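Local atomic coordinates of tyrosinase (Burkholderia thailandensis, PDB entry 5ZRD), a protein that probably uses a pair of copper ions and molecular oxygen to hydroxylate monophenols and oxidise the resulting catechols to quinones. Residues D324-D338 with I390-S404. Numbering follows the deposited sequence.
Sequences DRMFWVWQKQTGHTD and INIERQLGFTYGPGS
The Tyr400 ring lies against the middle of helix 315-334, one face over Arg325 CB, which sits 3.7 Å from the ring centroid. Its OH donates to Asp324 OD2 across 2.5 Å, meeting the anti lone pair of a carboxylate turned 67° from the ring. Arg11 also bonds this hydroxyl, and Arg95 forms a salt bridge with OD1, so the buried carboxylate has a partner on each oxygen. Beyond the ring, Arg325 bends at chi3 (67°) and reaches Ser404 O end-on: NH1 at 3.0 Å and NH2 at 3.2 Å share that one carbonyl, in the guanidinium plane. One turn up the helix, one face of the Trp328 indole is covered by Ile392, whose CG1 stands 3.6 Å from the centroid of the six-membered ring. Gln331 NE2 then ties Ile390 O and His336 O together, joining the helix end to the loop. Asn391, which caps helix 392-396 through OD1, closes the loop side by giving its ND2 to Asp338 OD1 at 3.0 Å. Farther out the fit slackens, exposed Arg394 reaching the same oxygen with NE only across a long 3.9 Å salt bridge. Strand 398-400, paired in parallel with strand 9-11, runs almost at right angles to helix 324-334. Helix 315-334 carries the copper ligand His320, and the 390-404 segment packs on its flank beside the type-3 dicopper centre of the tyrosinase fold, the Asp324 side chain about 10 Å from a copper ion.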
loop_
_atom_site.group_PDB
_atom_site.type_symbol
_atom_site.label_atom_id
_atom_site.label_comp_id
_atom_site.label_asym_id
_atom_site.label_seq_id
_atom_site.Cartn_x
_atom_site.Cartn_y
_atom_site.Cartn_z
ATOM N N ASP A 324 -18.735 -34.900 -10.974
ATOM C CA ASP A 324 -17.539 -35.572 -11.488
ATOM C C ASP A 324 -17.963 -36.715 -12.380
ATOM O O ASP A 324 -17.335 -36.972 -13.382
ATOM C CB ASP A 324 -16.691 -36.113 -10.342
ATOM C CG ASP A 324 -15.307 -36.524 -10.785
ATOM O OD1 ASP A 324 -14.624 -35.654 -11.379
ATOM O OD2 ASP A 324 -14.914 -37.702 -10.499
ATOM N N ARG A 325 -19.043 -37.393 -12.008
ATOM C CA ARG A 325 -19.592 -38.446 -12.844
ATOM C C ARG A 325 -20.055 -37.886 -14.198
ATOM O O ARG A 325 -19.835 -38.508 -15.265
ATOM C CB ARG A 325 -20.750 -39.109 -12.108
ATOM C CG ARG A 325 -21.313 -40.333 -12.792
ATOM C CD ARG A 325 -22.532 -40.843 -12.030
ATOM N NE ARG A 325 -23.679 -39.948 -12.071
ATOM C CZ ARG A 325 -24.602 -39.950 -13.020
ATOM N NH1 ARG A 325 -24.513 -40.838 -13.992
ATOM N NH2 ARG A 325 -25.617 -39.084 -12.991
ATOM N N MET A 326 -20.675 -36.713 -14.173
ATOM C CA MET A 326 -21.123 -36.053 -15.427
ATOM C C MET A 326 -19.891 -35.685 -16.268
ATOM O O MET A 326 -19.875 -35.876 -17.469
ATOM C CB MET A 326 -21.960 -34.808 -15.124
ATOM C CG MET A 326 -23.310 -35.113 -14.491
ATOM S SD MET A 326 -24.505 -35.747 -15.706
ATOM C CE MET A 326 -24.297 -37.503 -15.517
ATOM N N PHE A 327 -18.864 -35.174 -15.630
ATOM C CA PHE A 327 -17.599 -34.913 -16.314
ATOM C C PHE A 327 -17.089 -36.205 -16.971
ATOM O O PHE A 327 -16.636 -36.186 -18.106
ATOM C CB PHE A 327 -16.612 -34.325 -15.309
ATOM C CG PHE A 327 -15.219 -34.064 -15.802
ATOM C CD1 PHE A 327 -14.922 -33.962 -17.154
ATOM C CD2 PHE A 327 -14.188 -33.927 -14.899
ATOM C CE1 PHE A 327 -13.626 -33.700 -17.587
ATOM C CE2 PHE A 327 -12.890 -33.642 -15.327
ATOM C CZ PHE A 327 -12.623 -33.506 -16.672
ATOM N N TRP A 328 -17.202 -37.332 -16.281
ATOM C CA TRP A 328 -16.686 -38.618 -16.789
ATOM C C TRP A 328 -17.571 -39.138 -17.940
ATOM O O TRP A 328 -17.057 -39.657 -18.933
ATOM C CB TRP A 328 -16.572 -39.641 -15.640
ATOM C CG TRP A 328 -16.103 -40.993 -16.078
ATOM C CD1 TRP A 328 -16.825 -42.149 -16.064
ATOM C CD2 TRP A 328 -14.820 -41.327 -16.640
ATOM N NE1 TRP A 328 -16.080 -43.173 -16.584
ATOM C CE2 TRP A 328 -14.845 -42.707 -16.931
ATOM C CE3 TRP A 328 -13.669 -40.602 -16.944
ATOM C CZ2 TRP A 328 -13.756 -43.379 -17.471
ATOM C CZ3 TRP A 328 -12.586 -41.268 -17.478
ATOM C CH2 TRP A 328 -12.629 -42.640 -17.728
ATOM N N VAL A 329 -18.885 -38.965 -17.811
ATOM C CA VAL A 329 -19.797 -39.301 -18.889
ATOM C C VAL A 329 -19.502 -38.467 -20.139
ATOM O O VAL A 329 -19.551 -39.000 -21.209
ATOM C CB VAL A 329 -21.267 -39.116 -18.488
ATOM C CG1 VAL A 329 -22.176 -39.184 -19.705
ATOM C CG2 VAL A 329 -21.693 -40.146 -17.459
ATOM N N TRP A 330 -19.201 -37.177 -19.993
ATOM C CA TRP A 330 -18.929 -36.335 -21.110
ATOM C C TRP A 330 -17.629 -36.812 -21.757
ATOM O O TRP A 330 -17.513 -36.778 -22.977
ATOM C CB TRP A 330 -18.837 -34.855 -20.696
ATOM C CG TRP A 330 -18.384 -33.936 -21.795
ATOM C CD1 TRP A 330 -19.168 -33.304 -22.712
ATOM C CD2 TRP A 330 -17.029 -33.581 -22.120
ATOM N NE1 TRP A 330 -18.398 -32.565 -23.567
ATOM C CE2 TRP A 330 -17.082 -32.710 -23.221
ATOM C CE3 TRP A 330 -15.779 -33.933 -21.603
ATOM C CZ2 TRP A 330 -15.935 -32.207 -23.817
ATOM C CZ3 TRP A 330 -14.639 -33.400 -22.165
ATOM C CH2 TRP A 330 -14.719 -32.570 -23.280
ATOM N N GLN A 331 -16.661 -37.186 -20.928
ATOM C CA GLN A 331 -15.350 -37.677 -21.441
ATOM C C GLN A 331 -15.606 -38.918 -22.285
ATOM O O GLN A 331 -15.107 -38.990 -23.375
ATOM C CB GLN A 331 -14.373 -38.017 -20.330
ATOM C CG GLN A 331 -13.734 -36.788 -19.712
ATOM C CD GLN A 331 -12.822 -37.095 -18.546
ATOM O OE1 GLN A 331 -13.272 -37.211 -17.406
ATOM N NE2 GLN A 331 -11.521 -37.171 -18.813
ATOM N N LYS A 332 -16.496 -39.794 -21.818
ATOM C CA LYS A 332 -16.799 -41.075 -22.524
ATOM C C LYS A 332 -17.579 -40.818 -23.820
ATOM O O LYS A 332 -17.213 -41.343 -24.861
ATOM C CB LYS A 332 -17.638 -42.012 -21.649
ATOM C CG LYS A 332 -16.944 -42.604 -20.423
ATOM C CD LYS A 332 -17.142 -44.119 -20.248
ATOM C CE LYS A 332 -18.503 -44.566 -19.735
ATOM N NZ LYS A 332 -19.132 -43.597 -18.793
ATOM N N GLN A 333 -18.665 -40.031 -23.735
ATOM C CA GLN A 333 -19.530 -39.781 -24.870
ATOM C C GLN A 333 -18.788 -38.931 -25.911
ATOM O O GLN A 333 -19.239 -38.917 -27.028
ATOM C CB GLN A 333 -20.833 -39.070 -24.495
ATOM C CG GLN A 333 -21.809 -39.895 -23.651
ATOM C CD GLN A 333 -23.143 -39.196 -23.467
ATOM O OE1 GLN A 333 -23.361 -38.120 -24.012
ATOM N NE2 GLN A 333 -24.068 -39.803 -22.725
ATOM N N THR A 334 -17.687 -38.233 -25.610
ATOM C CA THR A 334 -17.133 -37.312 -26.604
ATOM C C THR A 334 -15.694 -37.677 -26.979
ATOM O O THR A 334 -15.089 -36.945 -27.741
ATOM C CB THR A 334 -17.121 -35.828 -26.167
ATOM O OG1 THR A 334 -16.212 -35.636 -25.076
ATOM C CG2 THR A 334 -18.493 -35.286 -25.827
ATOM N N GLY A 335 -15.126 -38.723 -26.398
ATOM C CA GLY A 335 -13.805 -39.186 -26.792
ATOM C C GLY A 335 -12.692 -38.566 -25.987
ATOM O O GLY A 335 -11.549 -38.564 -26.466
ATOM N N HIS A 336 -12.971 -38.128 -24.747
ATOM C CA HIS A 336 -11.944 -37.415 -23.960
ATOM C C HIS A 336 -11.590 -38.167 -22.673
ATOM O O HIS A 336 -11.138 -37.534 -21.726
ATOM C CB HIS A 336 -12.382 -35.965 -23.674
ATOM C CG HIS A 336 -12.516 -35.167 -24.924
ATOM N ND1 HIS A 336 -11.413 -34.723 -25.632
ATOM C CD2 HIS A 336 -13.596 -34.824 -25.656
ATOM C CE1 HIS A 336 -11.823 -34.122 -26.735
ATOM N NE2 HIS A 336 -13.142 -34.158 -26.754
ATOM N N THR A 337 -11.768 -39.489 -22.632
ATOM C CA THR A 337 -11.324 -40.265 -21.466
ATOM C C THR A 337 -9.798 -40.216 -21.307
ATOM O O THR A 337 -9.330 -40.387 -20.159
ATOM C CB THR A 337 -11.720 -41.747 -21.489
ATOM O OG1 THR A 337 -11.017 -42.346 -22.591
ATOM C CG2 THR A 337 -13.225 -41.937 -21.505
ATOM N N ASP A 338 -9.027 -39.939 -22.367
ATOM C CA ASP A 338 -7.551 -39.944 -22.187
ATOM C C ASP A 338 -6.832 -38.699 -22.633
ATOM O O ASP A 338 -5.629 -38.594 -22.510
ATOM C CB ASP A 338 -6.926 -41.172 -22.857
ATOM C CG ASP A 338 -7.386 -42.470 -22.241
ATOM O OD1 ASP A 338 -6.793 -42.871 -21.218
ATOM O OD2 ASP A 338 -8.364 -43.078 -22.724
ATOM N N ILE A 390 -7.030 -37.143 -15.739
ATOM C CA ILE A 390 -7.886 -37.214 -16.925
ATOM C C ILE A 390 -8.678 -38.532 -16.916
ATOM O O ILE A 390 -9.909 -38.566 -17.089
ATOM C CB ILE A 390 -7.051 -36.996 -18.197
ATOM C CG1 ILE A 390 -6.317 -35.653 -18.104
ATOM C CG2 ILE A 390 -7.926 -37.095 -19.443
ATOM C CD1 ILE A 390 -5.438 -35.322 -19.269
ATOM N N ASN A 391 -8.000 -39.633 -16.683
ATOM C CA ASN A 391 -8.659 -40.899 -16.785
ATOM C C ASN A 391 -8.824 -41.453 -15.377
ATOM O O ASN A 391 -7.836 -41.900 -14.769
ATOM C CB ASN A 391 -7.878 -41.887 -17.655
ATOM C CG ASN A 391 -8.628 -43.186 -17.842
ATOM O OD1 ASN A 391 -9.190 -43.726 -16.890
ATOM N ND2 ASN A 391 -8.691 -43.667 -19.073
ATOM N N ILE A 392 -10.053 -41.443 -14.878
ATOM C CA ILE A 392 -10.221 -41.832 -13.486
ATOM C C ILE A 392 -9.857 -43.325 -13.282
ATOM O O ILE A 392 -9.439 -43.667 -12.190
ATOM C CB ILE A 392 -11.642 -41.528 -12.957
ATOM C CG1 ILE A 392 -12.717 -42.261 -13.749
ATOM C CG2 ILE A 392 -11.903 -40.032 -12.901
ATOM C CD1 ILE A 392 -14.099 -42.148 -13.147
ATOM N N GLU A 393 -10.057 -44.208 -14.271
ATOM C CA GLU A 393 -9.806 -45.666 -14.107
ATOM C C GLU A 393 -8.284 -45.923 -14.137
ATOM O O GLU A 393 -7.723 -46.442 -13.175
ATOM C CB GLU A 393 -10.554 -46.461 -15.177
ATOM C CG GLU A 393 -12.063 -46.315 -15.107
ATOM C CD GLU A 393 -12.875 -46.904 -16.267
ATOM O OE1 GLU A 393 -12.295 -47.098 -17.367
ATOM O OE2 GLU A 393 -14.107 -47.153 -16.087
ATOM N N ARG A 394 -7.590 -45.416 -15.147
ATOM C CA ARG A 394 -6.142 -45.687 -15.326
ATOM C C ARG A 394 -5.289 -44.866 -14.368
ATOM O O ARG A 394 -4.236 -45.335 -13.999
ATOM C CB ARG A 394 -5.659 -45.404 -16.754
ATOM C CG ARG A 394 -6.461 -46.134 -17.824
ATOM C CD ARG A 394 -5.981 -45.873 -19.245
ATOM N NE ARG A 394 -6.800 -46.638 -20.180
ATOM C CZ ARG A 394 -6.727 -47.967 -20.392
ATOM N NH1 ARG A 394 -5.625 -48.642 -20.071
ATOM N NH2 ARG A 394 -7.768 -48.600 -20.933
ATOM N N GLN A 395 -5.667 -43.645 -14.000
ATOM C CA GLN A 395 -4.746 -42.846 -13.171
ATOM C C GLN A 395 -5.182 -42.815 -11.689
ATOM O O GLN A 395 -4.331 -42.595 -10.820
ATOM C CB GLN A 395 -4.604 -41.438 -13.744
ATOM C CG GLN A 395 -3.966 -41.372 -15.126
ATOM C CD GLN A 395 -4.099 -39.985 -15.726
ATOM O OE1 GLN A 395 -5.171 -39.580 -16.177
ATOM N NE2 GLN A 395 -3.019 -39.227 -15.727
ATOM N N LEU A 396 -6.464 -42.983 -11.359
ATOM C CA LEU A 396 -6.927 -42.769 -9.958
ATOM C C LEU A 396 -7.564 -44.050 -9.374
ATOM O O LEU A 396 -7.881 -44.098 -8.190
ATOM C CB LEU A 396 -7.929 -41.602 -9.911
ATOM C CG LEU A 396 -7.412 -40.216 -10.307
ATOM C CD1 LEU A 396 -8.507 -39.182 -10.137
ATOM C CD2 LEU A 396 -6.192 -39.789 -9.502
ATOM N N GLY A 397 -7.777 -45.078 -10.182
ATOM C CA GLY A 397 -8.143 -46.385 -9.652
ATOM C C GLY A 397 -9.635 -46.510 -9.361
ATOM O O GLY A 397 -10.008 -47.369 -8.563
ATOM N N PHE A 398 -10.508 -45.700 -9.990
ATOM C CA PHE A 398 -11.966 -45.836 -9.734
ATOM C C PHE A 398 -12.780 -45.497 -10.994
ATOM O O PHE A 398 -12.288 -44.921 -11.956
ATOM C CB PHE A 398 -12.366 -44.964 -8.542
ATOM C CG PHE A 398 -12.524 -43.496 -8.842
ATOM C CD1 PHE A 398 -13.729 -42.996 -9.334
ATOM C CD2 PHE A 398 -11.484 -42.615 -8.640
ATOM C CE1 PHE A 398 -13.880 -41.647 -9.624
ATOM C CE2 PHE A 398 -11.652 -41.259 -8.901
ATOM C CZ PHE A 398 -12.829 -40.784 -9.432
ATOM N N THR A 399 -14.034 -45.881 -10.940
ATOM C CA THR A 399 -14.971 -45.665 -11.993
ATOM C C THR A 399 -16.338 -45.353 -11.370
ATOM O O THR A 399 -16.521 -45.438 -10.142
ATOM C CB THR A 399 -15.081 -46.906 -12.876
ATOM O OG1 THR A 399 -15.673 -46.528 -14.126
ATOM C CG2 THR A 399 -15.884 -48.008 -12.210
ATOM N N TYR A 400 -17.285 -45.000 -12.223
ATOM C CA TYR A 400 -18.629 -44.639 -11.806
ATOM C C TYR A 400 -19.498 -45.827 -12.167
ATOM O O TYR A 400 -19.418 -46.328 -13.257
ATOM C CB TYR A 400 -19.111 -43.301 -12.404
ATOM C CG TYR A 400 -18.516 -42.119 -11.675
ATOM C CD1 TYR A 400 -18.976 -41.762 -10.420
ATOM C CD2 TYR A 400 -17.410 -41.441 -12.160
ATOM C CE1 TYR A 400 -18.404 -40.726 -9.692
ATOM C CE2 TYR A 400 -16.803 -40.425 -11.439
ATOM C CZ TYR A 400 -17.315 -40.052 -10.205
ATOM O OH TYR A 400 -16.731 -39.078 -9.456
ATOM N N GLY A 401 -20.265 -46.284 -11.202
ATOM C CA GLY A 401 -21.275 -47.238 -11.498
ATOM C C GLY A 401 -22.302 -46.626 -12.420
ATOM O O GLY A 401 -22.142 -45.522 -12.861
ATOM N N PRO A 402 -23.350 -47.367 -12.700
ATOM C CA PRO A 402 -24.412 -46.901 -13.550
ATOM C C PRO A 402 -25.282 -45.834 -12.872
ATOM O O PRO A 402 -25.580 -45.939 -11.679
ATOM C CB PRO A 402 -25.258 -48.165 -13.821
ATOM C CG PRO A 402 -24.997 -49.033 -12.595
ATOM C CD PRO A 402 -23.548 -48.759 -12.257
ATOM N N GLY A 403 -25.708 -44.846 -13.650
ATOM C CA GLY A 403 -26.696 -43.886 -13.191
ATOM C C GLY A 403 -27.299 -43.098 -14.333
ATOM O O GLY A 403 -26.970 -43.313 -15.497
ATOM N N SER A 404 -28.165 -42.163 -13.977
ATOM C CA SER A 404 -28.944 -41.398 -14.939
ATOM C C SER A 404 -28.025 -40.728 -15.980
ATOM O O SER A 404 -26.915 -40.267 -15.673
ATOM C CB SER A 404 -29.835 -40.383 -14.214
ATOM O OG SER A 404 -29.095 -39.314 -13.636
HETATM O O HOH W 1 -22.457 -43.126 -14.298
#